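Local coordinates for NALP (Neisseria meningitidis, PDB 1UYN), which forms, as the outer-membrane translocator domain of an autotransporter protease, a hydrophilic pore for carrying the passenger domain to the bacterial cell surface, at residues S68-I74 with A86-R92; M24-R28 with T49-G53; S33-D37 with L123-F127. All coordinates share one frame; numbering follows the deposited sequence.

How the contacts relate
All three contacts belong to one closed antiparallel barrel whose pore holds helix 12-34. Contact 1 is wall alone, a pair of neighbouring strands whose outward side chains carry the detergent pentaethylene glycol monodecyl ether. Contacts 2 and 3 join the helix and its C-terminal region to the wall at 49-53 and at 123-127; their centres lie about 16 Å apart. Contacts 1 and 2 touch, with centres about 10 Å apart: Thr69 OG1 lies 2.7 Å from Arg28 NE inside the barrel, and Gln70 OE1 lies 2.6 Å from Thr49 OG1. Contact 3 is separate, its nearest atoms about 7 Å from contact 1 and about 5 Å from contact 2.

Contact 1: S68-I74 with A86-R92; sequences STQTVGI and ATLGMGR. With CXE (pentaethylene glycol monodecyl ether), chain B.
Two sharply different faces mark the hairpin ladder of 68-74 against 86-92 in this transmembrane beta barrel: Gln70, Val72, Ile74, Ala86, Leu88 and Met90 project outward beneath a detergent molecule, while Thr69, Thr71 and Thr87 look into the pore. Along its two edges the ladder continues into strands 43-57 and 100-117. The strands run antiparallel at 167°, and the hydrogen-bonded pairs Ser68-Arg92, Gln70-Met90, Val72-Leu88 and Ile74-Ala86 each exchange two backbone bonds; in one of them Leu88 N reaches Val72 O at 2.8 Å.

On the outside, the decyl chain of the detergent lies across Gln70 and Met90, with Gln70 CG 3.6 Å from C3. Gln70 suits a place under an alkyl chain and beside a polar neighbour because its chain bends at chi2 (-52°): the methylenes stay under the alkyl chain while OE1 bonds to Thr49. Where the ether portion begins, branched residues take over, Val72 CB approaching C12 at 3.5 Å and Leu88 CB lying 3.6 Å from O14. Ile74 CD1 reaches farther along, to O20 at 3.7 Å.

On the inside, each threonine sits in a non-hydrogen-bonded pair with a glycine, so a small branched side chain can lie over bare backbone. Thr71 CG2 rests 3.8 Å from Gly89 CA. Thr69 turns its hydroxyl to Arg28 of the pore helix and its methyl toward Met90 O. Thr87 spreads its two branches along the neighbouring strand: its CG2 packs 3.7 Å from Thr71 CB, and its OG1 lies 3.3 Å from Gly73 CA.

Contact 2: M24-R28 with T49-G53; sequences MQGRR and TQQDG
The helix that occupies the pore of the autotransporter barrel meets the first wall strand here, Arg27 and Met24 of the helix facing Asp52, and Arg27 and Arg28 facing Gln50. The two axes stay 10.3 Å apart, so long side chains have to span the interval. Arg27 does this with its charged end. Its chain bends at chi3 (-80°), bringing NE 2.8 Å from Asp52 OD1 in a salt bridge. The hydrogen bond is far from straight, with 133° at the hydrogen, and the donor comes from above the carboxylate plane, the two flat groups being turned 62° against each other. The rest of the guanidinium is also held, NH2 by Asp23 one turn back on the helix and NH1 by Tyr295.

Met24 runs antiparallel alongside the Asp52 side chain, its CG 3.5 Å from Asp52 OD2 and its CE 3.9 Å from Asp52 CB; the unbranched chain lets its methylene and terminal methyl follow the side of Asp52. Gln50 stretches out fully from the strand, and its amide end lies against CB of Arg27 and CG of Arg28. Arg28 itself runs on to other partners: NH1 bonds to Gln25 OE1 at 3.0 Å, and NE is held by the neighbouring strand 62-79, at Thr69.

Asp52 OD1 also accepts hydrogen bonds from Ser299 and Asn297 of strand 295-307, which closes the barrel beside strand 43-57. Several donors thus converge on one buried carboxylate. They would probably keep it ionised, and its charge would help balance that of Arg27, which Asp52 shares with Asp23.

Contact 3: S33-D37 with L123-F127; sequences SDGLD and LKGLF
Lys124 NZ is the polar centre of this contact, reaching from a strand of the barrel wall into the C-terminal region of the pore helix, residues 33-37. Asp37 receives it on the syn lone pair of OD1 at 2.8 Å, in a salt bridge to which OD2 adds a weak second bond. The ammonium also bonds to Ser33 O at 2.9 Å, coming from well above the carbonyl plane (51° out of it), and to Ser33 OG at 3.1 Å. Glu176 forms a further salt bridge with NZ, and Arg114 shares Asp37 OD1, so a charge network ties 33-37 to several strands. The nearby carboxylates of Asp37 and Glu176 would probably favour the protonated lysine.

Lysine suits the site by its length: extended beyond CG, it carries NZ across from the strand, while its methylenes remain for packing. Leu36 points back along the lysine chain, CD1 lying 3.8 Å from Lys124 CD. Leu126, two residues along on the same inward face, closes on the helix with both methyls against Ser33. There CD2 sits 3.6 Å from Ser33 CB and 4.1 Å from Leu36 CD1.

Contact 1: S68-I74 with A86-R92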
# COMPACT_ATOMS: atom_id res chain seq x y z
N SER A 68 -6.87 -5.24 -6.26
CA SER A 68 -6.62 -4.44 -7.43
C SER A 68 -6.83 -2.96 -7.15
O SER A 68 -7.86 -2.58 -6.64
CB SER A 68 -7.61 -4.87 -8.49
OG SER A 68 -7.28 -4.28 -9.72
N THR A 69 -5.91 -2.12 -7.56
CA THR A 69 -6.00 -0.69 -7.32
C THR A 69 -5.67 0.06 -8.57
O THR A 69 -4.59 -0.11 -9.08
CB THR A 69 -4.98 -0.29 -6.25
OG1 THR A 69 -5.15 -1.10 -5.09
CG2 THR A 69 -5.22 1.16 -5.77
N GLN A 70 -6.60 0.88 -9.07
CA GLN A 70 -6.28 1.83 -10.15
C GLN A 70 -5.98 3.17 -9.55
O GLN A 70 -6.67 3.62 -8.64
CB GLN A 70 -7.39 1.98 -11.17
CG GLN A 70 -8.16 0.68 -11.50
CD GLN A 70 -7.28 -0.46 -11.88
OE1 GLN A 70 -6.60 -0.41 -12.90
NE2 GLN A 70 -7.27 -1.50 -11.06
N THR A 71 -4.90 3.79 -10.03
CA THR A 71 -4.51 5.10 -9.57
C THR A 71 -4.23 5.98 -10.75
O THR A 71 -3.64 5.53 -11.73
CB THR A 71 -3.24 5.00 -8.69
OG1 THR A 71 -2.20 4.31 -9.40
CG2 THR A 71 -3.51 4.14 -7.45
N VAL A 72 -4.65 7.23 -10.65
CA VAL A 72 -4.18 8.28 -11.52
C VAL A 72 -3.48 9.30 -10.64
O VAL A 72 -3.88 9.50 -9.50
CB VAL A 72 -5.30 8.90 -12.30
CG1 VAL A 72 -4.82 10.10 -13.08
CG2 VAL A 72 -5.86 7.91 -13.27
N GLY A 73 -2.42 9.92 -11.16
CA GLY A 73 -1.55 10.75 -10.33
C GLY A 73 -0.73 11.74 -11.14
O GLY A 73 -0.52 11.57 -12.30
N ILE A 74 -0.33 12.83 -10.51
CA ILE A 74 0.66 13.68 -11.10
C ILE A 74 1.83 13.81 -10.19
O ILE A 74 1.69 13.67 -8.98
CB ILE A 74 0.12 15.06 -11.46
CG1 ILE A 74 -0.34 15.79 -10.20
CG2 ILE A 74 -1.00 14.93 -12.51
CD1 ILE A 74 -1.11 17.00 -10.49
N ALA A 86 0.64 13.90 -6.15
CA ALA A 86 -0.69 13.76 -5.66
C ALA A 86 -1.32 12.68 -6.55
O ALA A 86 -1.26 12.71 -7.78
CB ALA A 86 -1.42 15.09 -5.74
N THR A 87 -1.93 11.71 -5.88
CA THR A 87 -2.52 10.55 -6.55
C THR A 87 -3.86 10.23 -5.95
O THR A 87 -4.11 10.43 -4.76
CB THR A 87 -1.58 9.34 -6.46
OG1 THR A 87 -0.57 9.45 -7.48
CG2 THR A 87 -2.30 8.05 -6.81
N LEU A 88 -4.73 9.77 -6.81
CA LEU A 88 -6.05 9.34 -6.42
C LEU A 88 -6.20 7.88 -6.82
O LEU A 88 -5.83 7.47 -7.90
CB LEU A 88 -7.09 10.21 -7.06
CG LEU A 88 -8.21 10.59 -6.11
CD1 LEU A 88 -8.69 12.04 -6.29
CD2 LEU A 88 -9.34 9.57 -6.38
N GLY A 89 -6.71 7.11 -5.86
CA GLY A 89 -6.67 5.68 -5.94
C GLY A 89 -8.04 5.17 -5.59
O GLY A 89 -8.61 5.58 -4.58
N MET A 90 -8.53 4.28 -6.46
CA MET A 90 -9.70 3.47 -6.20
C MET A 90 -9.33 1.99 -6.20
O MET A 90 -8.70 1.46 -7.11
CB MET A 90 -10.80 3.84 -7.17
CG MET A 90 -11.14 5.33 -7.02
SD MET A 90 -12.66 6.05 -7.86
CE MET A 90 -12.44 7.97 -7.60
N GLY A 91 -9.72 1.33 -5.11
CA GLY A 91 -9.33 -0.03 -4.82
C GLY A 91 -10.50 -0.98 -4.68
O GLY A 91 -11.59 -0.66 -4.27
N ARG A 92 -10.25 -2.21 -5.05
CA ARG A 92 -11.16 -3.26 -4.73
C ARG A 92 -10.30 -4.42 -4.31
O ARG A 92 -9.39 -4.79 -5.02
CB ARG A 92 -12.00 -3.61 -5.95
CG ARG A 92 -12.53 -5.02 -5.91
CD ARG A 92 -13.98 -5.13 -5.54
NE ARG A 92 -14.78 -5.20 -6.76
CZ ARG A 92 -16.06 -4.87 -6.82
NH1 ARG A 92 -16.71 -4.44 -5.71
NH2 ARG A 92 -16.70 -4.96 -7.99
C1 CXE B . -11.05 -0.59 -9.32
C2 CXE B . -11.76 0.22 -10.39
C3 CXE B . -11.45 1.72 -10.33
C4 CXE B . -11.55 2.40 -11.70
C5 CXE B . -11.37 3.92 -11.58
C6 CXE B . -9.99 4.48 -11.97
C7 CXE B . -9.35 5.36 -10.87
C8 CXE B . -8.96 6.76 -11.36
C9 CXE B . -9.11 7.92 -10.36
C10 CXE B . -9.83 9.14 -10.98
O11 CXE B . -9.27 10.41 -10.66
C12 CXE B . -8.17 10.75 -11.50
C13 CXE B . -7.51 12.08 -11.13
O14 CXE B . -6.47 12.05 -10.09
C15 CXE B . -5.53 13.14 -10.22
C16 CXE B . -4.78 13.54 -8.94
O17 CXE B . -5.15 14.83 -8.45
C18 CXE B . -4.34 15.93 -8.90
C19 CXE B . -4.78 17.23 -8.23
O20 CXE B . -4.06 18.37 -8.74
C21 CXE B . -4.15 19.51 -7.86
C22 CXE B . -4.19 20.84 -8.61
O23 CXE B . -2.91 21.47 -8.55
C24 CXE B . -2.80 22.70 -7.83
C25 CXE B . -1.38 23.27 -7.87
O26 CXE B . -0.68 23.00 -6.66

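Contact 2: M24-R28 with T49-G53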
# COMPACT_ATOMS: atom_id res chain seq x y z
N MET A 24 -2.51 -3.52 2.29
CA MET A 24 -2.52 -3.10 0.90
C MET A 24 -2.25 -1.64 0.74
O MET A 24 -1.53 -1.26 -0.17
CB MET A 24 -3.84 -3.45 0.21
CG MET A 24 -3.75 -4.74 -0.60
SD MET A 24 -5.31 -5.49 -0.96
CE MET A 24 -4.89 -7.18 -0.75
N GLN A 25 -2.83 -0.84 1.62
CA GLN A 25 -2.65 0.61 1.65
C GLN A 25 -1.21 1.03 1.85
O GLN A 25 -0.80 2.04 1.33
CB GLN A 25 -3.48 1.23 2.76
CG GLN A 25 -3.71 2.71 2.60
CD GLN A 25 -4.87 3.05 1.66
OE1 GLN A 25 -5.16 2.29 0.72
NE2 GLN A 25 -5.50 4.22 1.87
N GLY A 26 -0.41 0.27 2.59
CA GLY A 26 0.98 0.62 2.76
C GLY A 26 1.74 0.52 1.44
O GLY A 26 2.72 1.26 1.19
N ARG A 27 1.37 -0.43 0.61
CA ARG A 27 2.04 -0.55 -0.67
C ARG A 27 1.54 0.54 -1.61
O ARG A 27 2.34 1.08 -2.40
CB ARG A 27 1.86 -1.93 -1.28
CG ARG A 27 2.53 -3.05 -0.48
CD ARG A 27 2.40 -4.37 -1.17
NE ARG A 27 1.09 -4.90 -0.91
CZ ARG A 27 0.77 -5.50 0.22
NH1 ARG A 27 1.69 -5.65 1.17
NH2 ARG A 27 -0.45 -5.97 0.40
N ARG A 28 0.26 0.89 -1.52
CA ARG A 28 -0.25 1.97 -2.36
C ARG A 28 0.54 3.23 -2.11
O ARG A 28 0.86 3.95 -3.05
CB ARG A 28 -1.75 2.24 -2.13
CG ARG A 28 -2.59 1.09 -2.56
CD ARG A 28 -4.05 1.25 -2.29
NE ARG A 28 -4.80 0.01 -2.60
CZ ARG A 28 -5.43 -0.75 -1.70
NH1 ARG A 28 -5.41 -0.45 -0.39
NH2 ARG A 28 -6.07 -1.83 -2.10
N THR A 49 -2.08 0.36 -12.58
CA THR A 49 -2.73 -0.75 -11.87
C THR A 49 -1.77 -1.54 -10.97
O THR A 49 -0.78 -2.09 -11.44
CB THR A 49 -3.31 -1.71 -12.89
OG1 THR A 49 -4.23 -0.98 -13.69
CG2 THR A 49 -4.18 -2.77 -12.20
N GLN A 50 -2.08 -1.61 -9.68
CA GLN A 50 -1.33 -2.47 -8.77
C GLN A 50 -2.21 -3.67 -8.43
O GLN A 50 -3.30 -3.47 -7.97
CB GLN A 50 -0.94 -1.68 -7.52
CG GLN A 50 -0.50 -2.51 -6.31
CD GLN A 50 -0.33 -1.65 -5.03
OE1 GLN A 50 -0.95 -1.94 -3.98
NE2 GLN A 50 0.53 -0.62 -5.10
N GLN A 51 -1.77 -4.90 -8.73
CA GLN A 51 -2.41 -6.15 -8.24
C GLN A 51 -1.66 -6.75 -7.03
O GLN A 51 -0.45 -6.74 -6.97
CB GLN A 51 -2.53 -7.22 -9.33
CG GLN A 51 -3.18 -6.76 -10.65
CD GLN A 51 -4.65 -6.31 -10.50
OE1 GLN A 51 -5.16 -5.53 -11.31
NE2 GLN A 51 -5.33 -6.80 -9.47
N ASP A 52 -2.41 -7.31 -6.09
CA ASP A 52 -1.91 -7.86 -4.82
C ASP A 52 -2.46 -9.24 -4.63
O ASP A 52 -3.59 -9.51 -5.03
CB ASP A 52 -2.37 -6.99 -3.66
CG ASP A 52 -1.48 -5.82 -3.42
OD1 ASP A 52 -0.29 -6.06 -3.08
OD2 ASP A 52 -1.84 -4.62 -3.56
N GLY A 53 -1.71 -10.13 -3.99
CA GLY A 53 -2.13 -11.51 -3.87
C GLY A 53 -1.31 -12.29 -2.88
O GLY A 53 -0.18 -12.62 -3.15

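Contact 3: S33-D37 with L123-F127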
# COMPACT_ATOMS: atom_id res chain seq x y z
N SER A 33 5.24 7.22 -3.41
CA SER A 33 6.56 7.65 -2.95
C SER A 33 7.64 7.26 -3.94
O SER A 33 8.63 7.93 -4.05
CB SER A 33 6.90 7.04 -1.57
OG SER A 33 8.26 7.19 -1.25
N ASP A 34 7.47 6.15 -4.63
CA ASP A 34 8.43 5.77 -5.66
C ASP A 34 8.35 6.79 -6.81
O ASP A 34 9.38 7.18 -7.37
CB ASP A 34 8.19 4.29 -6.08
CG ASP A 34 8.56 3.28 -4.92
OD1 ASP A 34 9.24 3.73 -3.94
OD2 ASP A 34 8.20 2.04 -4.88
N GLY A 35 7.13 7.28 -7.08
CA GLY A 35 6.87 8.27 -8.09
C GLY A 35 7.52 9.61 -7.91
O GLY A 35 7.53 10.43 -8.84
N LEU A 36 8.01 9.86 -6.71
CA LEU A 36 8.81 11.05 -6.40
C LEU A 36 10.24 10.97 -6.93
O LEU A 36 10.87 12.00 -7.17
CB LEU A 36 8.84 11.30 -4.90
CG LEU A 36 7.52 11.75 -4.28
CD1 LEU A 36 7.59 11.59 -2.78
CD2 LEU A 36 7.15 13.19 -4.62
N ASP A 37 10.75 9.75 -7.10
CA ASP A 37 12.15 9.52 -7.48
C ASP A 37 12.38 9.70 -9.00
O ASP A 37 13.36 10.29 -9.44
CB ASP A 37 12.62 8.10 -7.06
CG ASP A 37 12.21 7.74 -5.64
OD1 ASP A 37 12.03 8.67 -4.83
OD2 ASP A 37 12.01 6.56 -5.25
N LEU A 123 14.81 14.11 1.71
CA LEU A 123 13.81 13.70 2.67
C LEU A 123 12.50 13.65 1.96
O LEU A 123 12.30 14.45 1.09
CB LEU A 123 13.78 14.65 3.90
CG LEU A 123 12.59 15.55 4.30
CD1 LEU A 123 11.40 14.87 5.06
CD2 LEU A 123 13.16 16.66 5.19
N LYS A 124 11.64 12.70 2.33
CA LYS A 124 10.26 12.60 1.83
C LYS A 124 9.22 12.71 2.96
O LYS A 124 9.37 12.09 3.98
CB LYS A 124 10.03 11.24 1.17
CG LYS A 124 10.75 10.96 -0.14
CD LYS A 124 10.22 9.63 -0.80
CE LYS A 124 10.95 9.31 -2.14
NZ LYS A 124 11.01 7.87 -2.40
N GLY A 125 8.17 13.49 2.74
CA GLY A 125 6.95 13.48 3.54
C GLY A 125 5.85 12.84 2.72
O GLY A 125 5.74 13.09 1.55
N LEU A 126 5.07 11.96 3.32
CA LEU A 126 3.95 11.27 2.67
C LEU A 126 2.70 11.43 3.55
O LEU A 126 2.79 11.46 4.76
CB LEU A 126 4.25 9.77 2.51
CG LEU A 126 5.62 9.43 1.89
CD1 LEU A 126 5.96 7.99 2.03
CD2 LEU A 126 5.68 9.82 0.43
N PHE A 127 1.55 11.57 2.90
CA PHE A 127 0.27 11.64 3.59
C PHE A 127 -0.81 10.97 2.73
O PHE A 127 -0.78 11.01 1.51
CB PHE A 127 -0.11 13.10 3.85
CG PHE A 127 -1.50 13.27 4.37
CD1 PHE A 127 -1.78 13.08 5.73
CD2 PHE A 127 -2.56 13.61 3.52
CE1 PHE A 127 -3.08 13.23 6.24
CE2 PHE A 127 -3.86 13.78 4.03
CZ PHE A 127 -4.11 13.58 5.40